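Local coordinates for protein acetoacetate decarboxylase (Sphingomonas wittichii, PDB 5UPB) that belongs to the acetoacetate decarboxylase-like enzymes and probably acts as a lyase on small keto-acid-type substrates, at residues A[197-211]-A[244-258]. Sequence-based numbering, arbitrary orientation.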
# COMPACT_ATOMS: atom_id res chain seq x y z
N SER A 197 -9.78 -24.86 18.87
CA SER A 197 -10.33 -23.75 19.64
C SER A 197 -9.85 -23.86 21.09
O SER A 197 -10.35 -24.69 21.85
CB SER A 197 -11.85 -23.71 19.56
OG SER A 197 -12.32 -22.58 20.29
N GLU A 198 -8.92 -23.02 21.48
CA GLU A 198 -8.37 -23.13 22.83
C GLU A 198 -7.90 -21.77 23.36
O GLU A 198 -7.37 -20.93 22.62
CB GLU A 198 -7.21 -24.14 22.90
CG GLU A 198 -6.08 -23.85 21.90
CD GLU A 198 -5.18 -25.03 21.63
OE1 GLU A 198 -5.53 -26.18 21.98
OE2 GLU A 198 -4.12 -24.83 21.01
N LEU A 199 -8.13 -21.58 24.64
CA LEU A 199 -7.64 -20.42 25.36
C LEU A 199 -6.17 -20.62 25.67
O LEU A 199 -5.76 -21.70 26.12
CB LEU A 199 -8.47 -20.23 26.64
CG LEU A 199 -8.40 -18.97 27.48
CD1 LEU A 199 -9.01 -17.82 26.72
CD2 LEU A 199 -9.18 -19.21 28.79
N VAL A 200 -5.38 -19.56 25.45
CA VAL A 200 -3.94 -19.61 25.67
C VAL A 200 -3.54 -18.40 26.50
O VAL A 200 -4.27 -17.42 26.60
CB VAL A 200 -3.16 -19.63 24.33
CG1 VAL A 200 -3.52 -20.85 23.51
CG2 VAL A 200 -3.47 -18.38 23.51
N GLU A 201 -2.35 -18.47 27.07
CA GLU A 201 -1.79 -17.39 27.91
C GLU A 201 -0.37 -17.09 27.46
O GLU A 201 0.39 -18.03 27.21
CB GLU A 201 -1.77 -17.80 29.38
CG GLU A 201 -1.34 -16.71 30.31
CD GLU A 201 -1.23 -17.20 31.73
OE1 GLU A 201 -1.44 -18.40 31.97
OE2 GLU A 201 -0.84 -16.41 32.59
N VAL A 202 -0.07 -15.82 27.17
CA VAL A 202 1.29 -15.42 26.85
C VAL A 202 1.86 -14.65 28.04
O VAL A 202 1.21 -13.72 28.55
CB VAL A 202 1.38 -14.63 25.54
CG1 VAL A 202 0.48 -13.50 25.59
CG2 VAL A 202 2.77 -14.15 25.31
N ASN A 203 3.06 -15.00 28.47
CA ASN A 203 3.76 -14.19 29.47
C ASN A 203 5.08 -13.71 28.90
O ASN A 203 5.75 -14.43 28.15
CB ASN A 203 4.01 -14.95 30.77
CG ASN A 203 2.74 -15.15 31.55
OD1 ASN A 203 2.25 -14.22 32.22
ND2 ASN A 203 2.16 -16.35 31.43
N ARG A 204 5.43 -12.48 29.24
CA ARG A 204 6.69 -11.92 28.78
C ARG A 204 7.80 -12.52 29.63
O ARG A 204 7.75 -12.46 30.86
CB ARG A 204 6.60 -10.41 28.93
CG ARG A 204 5.52 -9.86 27.98
CD ARG A 204 5.36 -8.36 27.96
NE ARG A 204 4.65 -7.87 29.13
CZ ARG A 204 3.33 -7.72 29.17
NH1 ARG A 204 2.59 -8.01 28.11
NH2 ARG A 204 2.75 -7.27 30.27
N SER A 205 8.85 -12.97 28.97
CA SER A 205 10.03 -13.49 29.64
C SER A 205 11.08 -12.41 29.78
O SER A 205 12.05 -12.58 30.53
CB SER A 205 10.58 -14.69 28.85
OG SER A 205 11.13 -14.25 27.60
N ASP A 206 10.86 -11.29 29.11
CA ASP A 206 11.67 -10.10 29.27
C ASP A 206 10.70 -8.98 28.98
O ASP A 206 9.85 -9.09 28.08
CB ASP A 206 12.88 -10.20 28.31
CG ASP A 206 14.04 -9.29 28.70
OD1 ASP A 206 13.81 -8.11 29.02
OD2 ASP A 206 15.19 -9.78 28.67
N LEU A 207 10.77 -7.94 29.78
CA LEU A 207 9.84 -6.81 29.68
C LEU A 207 10.55 -5.54 30.09
O LEU A 207 11.20 -5.52 31.14
CB LEU A 207 8.64 -7.05 30.61
CG LEU A 207 7.74 -5.86 30.92
CD1 LEU A 207 7.18 -5.26 29.67
CD2 LEU A 207 6.62 -6.32 31.84
N ARG A 208 10.46 -4.51 29.26
CA ARG A 208 10.96 -3.19 29.60
C ARG A 208 9.99 -2.10 29.16
O ARG A 208 9.48 -2.14 28.04
CB ARG A 208 12.34 -2.92 29.00
CG ARG A 208 12.87 -1.55 29.35
CD ARG A 208 14.22 -1.26 28.76
NE ARG A 208 14.58 0.13 29.03
CZ ARG A 208 15.53 0.80 28.40
NH1 ARG A 208 16.23 0.19 27.45
NH2 ARG A 208 15.74 2.08 28.70
N VAL A 209 9.72 -1.14 30.02
CA VAL A 209 8.97 0.06 29.67
C VAL A 209 9.78 1.24 30.15
O VAL A 209 10.37 1.21 31.24
CB VAL A 209 7.54 0.08 30.24
CG1 VAL A 209 6.71 -1.03 29.59
CG2 VAL A 209 7.56 -0.09 31.78
N GLY A 210 9.80 2.30 29.35
CA GLY A 210 10.54 3.49 29.73
C GLY A 210 10.18 4.63 28.80
O GLY A 210 9.32 4.50 27.93
N ASP A 211 10.83 5.77 29.01
CA ASP A 211 10.57 6.99 28.23
C ASP A 211 9.08 7.28 28.14
O ASP A 211 8.49 7.42 27.07
CB ASP A 211 11.21 6.91 26.85
CG ASP A 211 12.73 6.88 26.93
OD1 ASP A 211 13.29 7.90 27.37
OD2 ASP A 211 13.36 5.84 26.62
N SER A 244 8.06 3.82 25.41
CA SER A 244 8.80 2.79 24.70
C SER A 244 8.73 1.48 25.47
O SER A 244 8.66 1.45 26.71
CB SER A 244 10.24 3.21 24.46
OG SER A 244 10.22 4.40 23.69
N TYR A 245 8.84 0.40 24.71
CA TYR A 245 8.57 -0.91 25.23
C TYR A 245 9.44 -1.94 24.54
O TYR A 245 9.57 -1.94 23.31
CB TYR A 245 7.09 -1.15 24.87
CG TYR A 245 6.42 -2.44 25.19
CD1 TYR A 245 6.78 -3.18 26.26
CD2 TYR A 245 5.44 -2.94 24.33
CE1 TYR A 245 6.15 -4.36 26.54
CE2 TYR A 245 4.81 -4.13 24.58
CZ TYR A 245 5.17 -4.84 25.69
OH TYR A 245 4.56 -6.06 25.95
N GLY A 246 9.91 -2.89 25.33
CA GLY A 246 10.66 -4.01 24.80
C GLY A 246 10.19 -5.27 25.48
O GLY A 246 9.86 -5.26 26.68
N PHE A 247 10.21 -6.38 24.74
CA PHE A 247 9.78 -7.63 25.34
C PHE A 247 10.29 -8.80 24.53
O PHE A 247 10.72 -8.66 23.37
CB PHE A 247 8.24 -7.67 25.45
CG PHE A 247 7.50 -7.51 24.12
CD1 PHE A 247 7.17 -6.26 23.62
CD2 PHE A 247 7.14 -8.62 23.41
CE1 PHE A 247 6.49 -6.13 22.41
CE2 PHE A 247 6.44 -8.49 22.17
CZ PHE A 247 6.14 -7.24 21.70
N ARG A 248 10.27 -9.97 25.17
CA ARG A 248 10.54 -11.25 24.55
C ARG A 248 9.34 -12.09 24.90
O ARG A 248 8.95 -12.15 26.07
CB ARG A 248 11.81 -11.96 25.05
CG ARG A 248 13.18 -11.50 24.53
CD ARG A 248 14.29 -12.38 25.20
NE ARG A 248 15.66 -12.26 24.67
CZ ARG A 248 16.68 -11.59 25.22
NH1 ARG A 248 16.56 -10.93 26.38
NH2 ARG A 248 17.85 -11.60 24.59
N ILE A 249 8.87 -12.83 23.92
CA ILE A 249 7.76 -13.76 24.05
C ILE A 249 8.10 -14.99 23.24
O ILE A 249 8.73 -14.89 22.19
CB ILE A 249 6.44 -13.12 23.58
CG1 ILE A 249 6.00 -12.03 24.55
CG2 ILE A 249 5.39 -14.16 23.43
CD1 ILE A 249 4.78 -11.24 24.10
N GLY A 250 7.68 -16.15 23.74
CA GLY A 250 7.73 -17.36 22.94
C GLY A 250 6.32 -17.76 22.50
O GLY A 250 5.49 -16.89 22.24
N GLY A 251 6.03 -19.05 22.41
CA GLY A 251 4.66 -19.45 22.17
C GLY A 251 3.78 -19.34 23.40
O GLY A 251 4.22 -19.50 24.54
N ALA A 252 2.52 -19.03 23.15
CA ALA A 252 1.52 -18.98 24.21
C ALA A 252 1.19 -20.39 24.72
O ALA A 252 1.05 -21.34 23.95
CB ALA A 252 0.25 -18.30 23.69
N THR A 253 1.07 -20.51 26.05
CA THR A 253 0.73 -21.78 26.68
C THR A 253 -0.77 -22.01 26.63
O THR A 253 -1.58 -21.13 26.93
CB THR A 253 1.19 -21.80 28.15
OG1 THR A 253 2.60 -21.59 28.21
CG2 THR A 253 0.89 -23.16 28.81
N ARG A 254 -1.14 -23.23 26.31
CA ARG A 254 -2.54 -23.60 26.29
C ARG A 254 -3.07 -23.71 27.72
O ARG A 254 -2.46 -24.37 28.56
CB ARG A 254 -2.73 -24.92 25.56
CG ARG A 254 -4.13 -25.50 25.68
CD ARG A 254 -4.18 -26.88 25.02
NE ARG A 254 -5.17 -27.72 25.69
CZ ARG A 254 -6.42 -27.87 25.30
NH1 ARG A 254 -6.85 -27.25 24.20
NH2 ARG A 254 -7.24 -28.65 26.00
N LEU A 255 -4.22 -23.09 27.98
CA LEU A 255 -4.92 -23.18 29.25
C LEU A 255 -6.02 -24.23 29.25
O LEU A 255 -6.09 -25.05 30.17
CB LEU A 255 -5.54 -21.83 29.61
CG LEU A 255 -4.58 -20.67 29.85
CD1 LEU A 255 -5.37 -19.36 29.93
CD2 LEU A 255 -3.80 -20.92 31.13
N GLU A 256 -6.90 -24.22 28.25
CA GLU A 256 -8.02 -25.15 28.20
C GLU A 256 -8.67 -25.04 26.83
O GLU A 256 -8.51 -24.04 26.14
CB GLU A 256 -9.03 -24.84 29.32
CG GLU A 256 -9.68 -23.47 29.21
CD GLU A 256 -9.91 -22.80 30.55
OE1 GLU A 256 -9.21 -23.16 31.53
OE2 GLU A 256 -10.78 -21.92 30.62
N SER A 257 -9.41 -26.08 26.45
CA SER A 257 -10.23 -25.99 25.24
C SER A 257 -11.46 -25.12 25.45
O SER A 257 -11.93 -24.91 26.57
CB SER A 257 -10.69 -27.37 24.78
OG SER A 257 -9.60 -28.13 24.32
N LEU A 258 -11.99 -24.61 24.33
CA LEU A 258 -13.23 -23.84 24.30
C LEU A 258 -14.34 -24.56 23.52
O LEU A 258 -14.06 -25.42 22.68
CB LEU A 258 -12.99 -22.46 23.68
CG LEU A 258 -12.01 -21.58 24.44
CD1 LEU A 258 -12.12 -20.15 24.00
CD2 LEU A 258 -12.29 -21.71 25.93
O HOH W 1 12.60 5.77 23.58
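Ser244 and Gly210 exchange two backbone hydrogen bonds, and a water bridges Ser244 OG to Asp211 OD2, weakly on the aspartate side; Ser244 OG also bonds Asp26, and Asp211 OD2 bonds Tyr134 of the second subunit. Tyr245 extends its ring with CG anti to the backbone N (chi1 178°), which swings the ring edge to Leu207 CD1, 3.4 Å from CE1, and the OH to within 3.2 Å of CD of Arg204, a poorly ordered residue, so this approach is less certain. Gly246 then trades two bonds with Arg208, each 2.8 Å between N and O. Phe247 rests CB near Arg204 CD and stacks its ring on Trp23. Arg248 stretches out to meet Asp206 in a salt bridge whose NH1-OD2 hydrogen bond (2.9 Å) is bent and weak. At Ile249, CG2 presses on Val202 CG2 at 3.2 Å, a tight fit. In this decarboxylase-like fold the contact thus pairs strand 206-221 with 235-249 in the curled beta core and, beyond the Gly250-Gly251 link, 196-202 with the C-terminal strand 253-257, both antiparallel. Ala252 CB packs on Val200 CB, and Thr253 pairs with Glu201 through two backbone bonds. Arg254 NH1 reaches Glu198 OE1 (2.8 Å) on the carboxylate's anti side, while NH1 and NH2 together clasp Ser257 OG; a leucine here would probably leave Glu198 to Arg184 of its own chain and Thr194 of the third subunit, and Ser257 OG without this grip. Leu255 and Glu256 both face Leu199 in a classic beta bulge, Leu255 N giving Leu199 O a shorter bond (2.8 Å) than the weak one from Glu256 N. Leu258 N closes on Ser197 O at 3.0 Å.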